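Local coordinates for protein endo-1,4-beta-xylanase (Pseudoalteromonas haloplanktis, PDB 1H12) that hydrolyses internal beta-1,4 linkages of xylan at low temperature, as a cold-adapted family 8 glycoside hydrolase, at residues 281-286 / 380-385; 340-345 / 369-374. One frame throughout, in Å; residues are numbered along the deposited sequence.

Contact 1: 281-286 / 380-385; sequences DAWRVI and YYNGSL. With XYP (beta-D-xylopyranose), chain B.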
loop_
_atom_site.group_PDB
_atom_site.type_symbol
_atom_site.label_atom_id
_atom_site.label_comp_id
_atom_site.label_asym_id
_atom_site.label_seq_id
_atom_site.Cartn_x
_atom_site.Cartn_y
_atom_site.Cartn_z
ATOM N N ASP A 281 -3.070 -0.937 -9.280
ATOM C CA ASP A 281 -2.682 0.132 -8.393
ATOM C C ASP A 281 -3.927 0.816 -7.804
ATOM O O ASP A 281 -4.023 1.045 -6.603
ATOM C CB ASP A 281 -1.818 1.187 -9.076
ATOM C CG ASP A 281 -0.346 0.920 -9.045
ATOM O OD1 ASP A 281 0.062 -0.188 -8.540
ATOM O OD2 ASP A 281 0.459 1.770 -9.451
ATOM N N ALA A 282 -4.867 1.152 -8.686
ATOM C CA ALA A 282 -6.045 1.896 -8.277
ATOM C C ALA A 282 -6.839 1.211 -7.215
ATOM O O ALA A 282 -7.518 1.877 -6.422
ATOM C CB ALA A 282 -6.887 2.254 -9.477
ATOM N N TRP A 283 -6.804 -0.116 -7.142
ATOM C CA TRP A 283 -7.474 -0.850 -6.085
ATOM C C TRP A 283 -7.173 -0.256 -4.712
ATOM O O TRP A 283 -8.021 -0.283 -3.822
ATOM C CB TRP A 283 -7.056 -2.307 -5.982
ATOM C CG TRP A 283 -7.387 -3.235 -7.116
ATOM C CD1 TRP A 283 -8.090 -2.991 -8.269
ATOM C CD2 TRP A 283 -6.978 -4.600 -7.183
ATOM N NE1 TRP A 283 -8.134 -4.127 -9.019
ATOM C CE2 TRP A 283 -7.441 -5.120 -8.376
ATOM C CE3 TRP A 283 -6.256 -5.435 -6.321
ATOM C CZ2 TRP A 283 -7.181 -6.428 -8.727
ATOM C CZ3 TRP A 283 -6.014 -6.707 -6.653
ATOM C CH2 TRP A 283 -6.450 -7.199 -7.856
ATOM N N ARG A 284 -5.919 0.166 -4.527
ATOM C CA ARG A 284 -5.473 0.570 -3.207
ATOM C C ARG A 284 -5.958 1.948 -2.794
ATOM O O ARG A 284 -5.826 2.290 -1.624
ATOM C CB ARG A 284 -3.913 0.541 -3.144
ATOM C CG ARG A 284 -3.332 -0.828 -3.411
ATOM C CD ARG A 284 -1.869 -0.930 -3.042
ATOM N NE ARG A 284 -0.932 -0.057 -3.747
ATOM C CZ ARG A 284 -0.368 -0.334 -4.907
ATOM N NH1 ARG A 284 -0.770 -1.345 -5.626
ATOM N NH2 ARG A 284 0.619 0.384 -5.326
ATOM N N VAL A 285 -6.476 2.728 -3.718
ATOM C CA VAL A 285 -6.856 4.093 -3.382
ATOM C C VAL A 285 -7.904 4.133 -2.284
ATOM O O VAL A 285 -7.704 4.819 -1.274
ATOM C CB VAL A 285 -7.289 4.887 -4.606
ATOM C CG1 VAL A 285 -7.723 6.279 -4.211
ATOM C CG2 VAL A 285 -6.189 4.963 -5.656
ATOM N N ILE A 286 -9.032 3.438 -2.437
ATOM C CA ILE A 286 -10.028 3.531 -1.379
ATOM C C ILE A 286 -9.591 2.814 -0.085
ATOM O O ILE A 286 -10.040 3.177 0.994
ATOM C CB ILE A 286 -11.445 3.184 -1.806
ATOM C CG1 ILE A 286 -11.628 1.701 -2.205
ATOM C CG2 ILE A 286 -11.915 4.165 -2.885
ATOM C CD1 ILE A 286 -13.093 1.323 -2.442
ATOM N N TYR A 380 0.952 -13.248 -4.887
ATOM C CA TYR A 380 1.761 -12.094 -4.457
ATOM C C TYR A 380 0.924 -10.893 -4.193
ATOM O O TYR A 380 0.959 -10.300 -3.135
ATOM C CB TYR A 380 2.864 -11.797 -5.482
ATOM C CG TYR A 380 3.425 -10.386 -5.303
ATOM C CD1 TYR A 380 4.327 -10.086 -4.327
ATOM C CD2 TYR A 380 3.029 -9.375 -6.160
ATOM C CE1 TYR A 380 4.803 -8.797 -4.156
ATOM C CE2 TYR A 380 3.506 -8.063 -6.001
ATOM C CZ TYR A 380 4.386 -7.786 -4.970
ATOM O OH TYR A 380 4.875 -6.499 -4.777
ATOM N N TYR A 381 0.177 -10.450 -5.184
ATOM C CA TYR A 381 -0.486 -9.177 -4.969
ATOM C C TYR A 381 -1.736 -9.393 -4.118
ATOM O O TYR A 381 -1.975 -8.617 -3.121
ATOM C CB TYR A 381 -0.740 -8.426 -6.226
ATOM C CG TYR A 381 -1.307 -7.017 -6.080
ATOM C CD1 TYR A 381 -0.764 -6.091 -5.248
ATOM C CD2 TYR A 381 -2.419 -6.588 -6.794
ATOM C CE1 TYR A 381 -1.322 -4.850 -5.072
ATOM C CE2 TYR A 381 -2.895 -5.364 -6.730
ATOM C CZ TYR A 381 -2.361 -4.447 -5.808
ATOM O OH TYR A 381 -2.886 -3.183 -5.597
ATOM N N ASN A 382 -2.488 -10.472 -4.403
ATOM C CA ASN A 382 -3.644 -10.803 -3.571
ATOM C C ASN A 382 -3.285 -11.035 -2.120
ATOM O O ASN A 382 -3.957 -10.537 -1.223
ATOM C CB ASN A 382 -4.387 -11.998 -4.142
ATOM C CG ASN A 382 -5.129 -11.656 -5.447
ATOM O OD1 ASN A 382 -5.002 -12.437 -6.454
ATOM N ND2 ASN A 382 -5.860 -10.641 -5.465
ATOM N N GLY A 383 -2.236 -11.802 -1.875
ATOM C CA GLY A 383 -1.826 -12.161 -0.550
ATOM C C GLY A 383 -1.193 -11.003 0.214
ATOM O O GLY A 383 -1.384 -10.886 1.425
ATOM N N SER A 384 -0.452 -10.135 -0.478
ATOM C CA SER A 384 0.131 -8.996 0.199
ATOM C C SER A 384 -0.968 -8.053 0.710
ATOM O O SER A 384 -0.907 -7.550 1.833
ATOM C CB SER A 384 1.046 -8.249 -0.739
ATOM O OG SER A 384 2.227 -8.951 -1.060
ATOM N N LEU A 385 -1.961 -7.782 -0.136
ATOM C CA LEU A 385 -3.069 -6.941 0.289
ATOM C C LEU A 385 -3.916 -7.607 1.331
ATOM O O LEU A 385 -4.429 -6.935 2.239
ATOM C CB LEU A 385 -3.934 -6.529 -0.897
ATOM C CG LEU A 385 -3.291 -5.531 -1.848
ATOM C CD1 LEU A 385 -4.254 -5.216 -3.017
ATOM C CD2 LEU A 385 -2.879 -4.282 -1.175
HETATM O O1 XYP B . -6.819 -16.618 -7.977
HETATM C C1 XYP B . -7.072 -15.641 -9.004
HETATM C C2 XYP B . -6.850 -14.322 -8.468
HETATM C C3 XYP B . -7.044 -13.218 -9.440
HETATM C C4 XYP B . -6.484 -13.615 -10.814
HETATM C C5 XYP B . -6.884 -15.027 -11.205
HETATM O O2 XYP B . -7.594 -14.033 -7.282
HETATM O O3 XYP B . -6.513 -11.992 -8.942
HETATM O O4 XYP B . -6.787 -12.685 -11.819
HETATM O O5 XYP B . -6.510 -15.922 -10.151
#
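The Tyr381 ring lies beside the six-membered ring of Trp283, which it barely overlaps. The planes are 21° from parallel, but the centroids are 5.1 Å apart, so the rings are slid past one another. Tyr381 CE2 comes in obliquely, 3.4 Å from both CE3 and CZ3 of Trp283. Leu385, one turn on along helix 379-392, packs against both rings: its CD1 sits at the edge of the indole, 3.9 Å from Trp283 CE3, and over one face of the Tyr381 ring, offset toward the rim. Its other methyl, CD2, packs 4.0 Å from Arg284 CD.

Because Tyr381 CG stands anti to the backbone N (chi1 -174°), the ring projects across to the start of helix 283-296 and delivers its hydroxyl to Arg284. There NH1 donates to Tyr381 OH over 2.8 Å at 151°, with the oxygen lying in the guanidinium plane while that plane stands nearly perpendicular to the phenol ring. The same hydroxyl also bonds to Phe280 O; since a carbonyl can only accept, the phenol gives its proton there. A phenylalanine here would keep the ring beside Trp283 but would probably cost Arg284 NH1 its shorter bond, leaving the weak one to Asp281, and take from the Phe280 carbonyl its phenol donor.

The two helices belong to the (alpha/alpha)6 barrel of family 8, and Asn382 belongs to the xylose pocket. Trp283 NE1 bonds to the carbonyl of Gln327, another pocket residue. Arg284 NH1 forms a salt bridge with Asp281 OD1 at 3.2 Å, weak as a hydrogen bond, and NH2 forms salt bridges with Glu78 and Asp144. A single arginine thus carries three carboxylate partners, and the in-plane bond to Tyr381 OH probably fixes how the guanidinium is turned among them.

Contact 2: 340-345 / 369-374; sequences AGEGQK and WSLSQP
Segment 340-345 turns into the first turn of helix 342-351, whereas segment 369-374 leaves the end of helix 358-369 as an irregular loop. From Leu371 to Pro374 the loop is extended, with psi between 139° and 158°, and it makes no direct hydrogen bond to the other segment. The backbones come nearest at Glu342 and Pro374, whose CA atoms are 6.8 Å apart. Gly341 takes the N-cap position, and its O receives Lys345 N at 3.1 Å, which closes the opening turn and presents Glu342 to the loop.

Glu342 meets the loop with its aliphatic part. Its CB lies 3.7 Å from Pro374 CG and 3.8 Å from Leu371 CD1, so the methylene is flanked by a proline ring and a leucine methyl. A bend at chi2 (92°) then swings the carboxylate past the proline, the two side chains running in opposite directions. In this (alpha/alpha)6-barrel enzyme, Gly341 and Glu342 are part of the pocket that holds xylose, so the loop packs behind a sugar-contacting side chain. The two carboxylate oxygens have separate tasks. OE1 of Glu342 approaches the bound beta-xylose. OE2 accepts from a water at 2.6 Å, and that water also donates to Ser372 O at 2.8 Å, a bridge that ties the acid to the loop backbone and would limit its rotation.

Farther along the helix, Lys345 reaches out extended beyond CG, and its CD brushes Leu371 CD2 at 4.2 Å. Beyond the pair, Pro374 and Gln373 rest on Tyr386 of helix 379-392.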
loop_
_atom_site.group_PDB
_atom_site.type_symbol
_atom_site.label_atom_id
_atom_site.label_comp_id
_atom_site.label_asym_id
_atom_site.label_seq_id
_atom_site.Cartn_x
_atom_site.Cartn_y
_atom_site.Cartn_z
ATOM N N ALA A 340 -13.018 -9.962 -9.346
ATOM C CA ALA A 340 -12.199 -9.506 -8.231
ATOM C C ALA A 340 -11.586 -10.666 -7.502
ATOM O O ALA A 340 -12.250 -11.584 -7.075
ATOM C CB ALA A 340 -13.034 -8.737 -7.261
ATOM N N GLY A 341 -10.321 -10.553 -7.247
ATOM C CA GLY A 341 -9.656 -11.521 -6.361
ATOM C C GLY A 341 -9.557 -11.046 -4.930
ATOM O O GLY A 341 -10.175 -10.073 -4.521
ATOM N N GLU A 342 -8.784 -11.778 -4.170
ATOM C CA GLU A 342 -8.758 -11.559 -2.757
ATOM C C GLU A 342 -8.194 -10.199 -2.390
ATOM O O GLU A 342 -8.631 -9.578 -1.428
ATOM C CB GLU A 342 -7.983 -12.642 -2.015
ATOM C CG GLU A 342 -8.469 -14.075 -2.249
ATOM C CD GLU A 342 -7.793 -14.787 -3.357
ATOM O OE1 GLU A 342 -7.174 -14.143 -4.225
ATOM O OE2 GLU A 342 -7.856 -16.045 -3.352
ATOM N N GLY A 343 -7.183 -9.743 -3.143
ATOM C CA GLY A 343 -6.549 -8.473 -2.799
ATOM C C GLY A 343 -7.473 -7.283 -3.011
ATOM O O GLY A 343 -7.451 -6.327 -2.248
ATOM N N GLN A 344 -8.271 -7.349 -4.076
ATOM C CA GLN A 344 -9.218 -6.290 -4.357
ATOM C C GLN A 344 -10.300 -6.276 -3.304
ATOM O O GLN A 344 -10.708 -5.208 -2.792
ATOM C CB GLN A 344 -9.756 -6.460 -5.773
ATOM C CG GLN A 344 -10.548 -5.297 -6.287
ATOM C CD GLN A 344 -11.120 -5.519 -7.642
ATOM O OE1 GLN A 344 -10.946 -6.604 -8.223
ATOM N NE2 GLN A 344 -11.838 -4.506 -8.165
ATOM N N LYS A 345 -10.808 -7.468 -2.951
ATOM C CA LYS A 345 -11.790 -7.558 -1.890
ATOM C C LYS A 345 -11.222 -7.073 -0.549
ATOM O O LYS A 345 -11.933 -6.445 0.233
ATOM C CB LYS A 345 -12.285 -8.993 -1.776
ATOM C CG LYS A 345 -13.100 -9.439 -2.943
ATOM C CD LYS A 345 -13.547 -10.890 -2.868
ATOM C CE LYS A 345 -14.553 -11.248 -3.967
ATOM N NZ LYS A 345 -14.823 -12.722 -3.994
ATOM N N TRP A 369 -14.065 -11.513 4.621
ATOM C CA TRP A 369 -13.851 -12.350 5.776
ATOM C C TRP A 369 -14.112 -13.831 5.477
ATOM O O TRP A 369 -13.529 -14.706 6.147
ATOM C CB TRP A 369 -14.737 -11.891 6.938
ATOM C CG TRP A 369 -14.326 -12.395 8.303
ATOM C CD1 TRP A 369 -14.910 -13.368 9.022
ATOM C CD2 TRP A 369 -13.205 -11.958 9.047
ATOM N NE1 TRP A 369 -14.229 -13.544 10.198
ATOM C CE2 TRP A 369 -13.170 -12.704 10.227
ATOM C CE3 TRP A 369 -12.192 -11.012 8.813
ATOM C CZ2 TRP A 369 -12.261 -12.487 11.207
ATOM C CZ3 TRP A 369 -11.274 -10.795 9.775
ATOM C CH2 TRP A 369 -11.271 -11.562 10.968
ATOM N N SER A 370 -14.914 -14.117 4.470
ATOM C CA SER A 370 -15.180 -15.491 4.104
ATOM C C SER A 370 -14.118 -16.099 3.242
ATOM O O SER A 370 -14.110 -17.306 3.029
ATOM C CB SER A 370 -16.519 -15.570 3.389
ATOM O OG SER A 370 -16.425 -14.979 2.111
ATOM N N LEU A 371 -13.158 -15.310 2.763
ATOM C CA LEU A 371 -12.125 -15.846 1.891
ATOM C C LEU A 371 -11.148 -16.727 2.632
ATOM O O LEU A 371 -10.846 -16.484 3.787
ATOM C CB LEU A 371 -11.269 -14.694 1.345
ATOM C CG LEU A 371 -12.021 -13.716 0.410
ATOM C CD1 LEU A 371 -11.105 -12.528 0.164
ATOM C CD2 LEU A 371 -12.421 -14.397 -0.894
ATOM N N SER A 372 -10.622 -17.712 1.913
ATOM C CA SER A 372 -9.392 -18.321 2.425
ATOM C C SER A 372 -8.193 -17.450 2.000
ATOM O O SER A 372 -8.199 -16.738 0.986
ATOM C CB SER A 372 -9.236 -19.682 1.701
ATOM O OG SER A 372 -10.265 -20.617 1.996
ATOM N N GLN A 373 -7.110 -17.593 2.746
ATOM C CA GLN A 373 -5.907 -16.824 2.463
ATOM C C GLN A 373 -5.402 -17.179 1.078
ATOM O O GLN A 373 -5.404 -18.352 0.726
ATOM C CB GLN A 373 -4.856 -17.127 3.534
ATOM C CG GLN A 373 -3.596 -16.327 3.363
ATOM C CD GLN A 373 -2.652 -16.433 4.516
ATOM O OE1 GLN A 373 -2.883 -17.255 5.438
ATOM N NE2 GLN A 373 -1.618 -15.599 4.547
ATOM N N PRO A 374 -4.933 -16.213 0.305
ATOM C CA PRO A 374 -4.476 -16.521 -1.047
ATOM C C PRO A 374 -3.399 -17.572 -1.163
ATOM O O PRO A 374 -2.430 -17.610 -0.372
ATOM C CB PRO A 374 -3.985 -15.170 -1.567
ATOM C CG PRO A 374 -4.866 -14.221 -0.886
ATOM C CD PRO A 374 -5.001 -14.759 0.542
HETATM O O HOH W 1 -9.076 -17.408 -1.550
#

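How the contacts relate
From the N terminus, the chain first reaches 281-286, at the start of helix 283-296, and passes through helix 300-318 to 340-345, at the start of helix 342-351. Helix 358-369 follows, and its trailing loop, 369-374, returns to 340-345, closing the short loop of contact 2. A few residues later 380-385 opens helix 379-392 and meets 281-286, closing the long loop of contact 1, inside which contact 2 is nested. The centres lie about 11 Å apart, and the two contacts touch: Leu385 CD1 is 3.5 Å from Gly343 O. Together they tie the first turns of three helices to one connecting loop; 340-345 and 380-385 supply pocket residues.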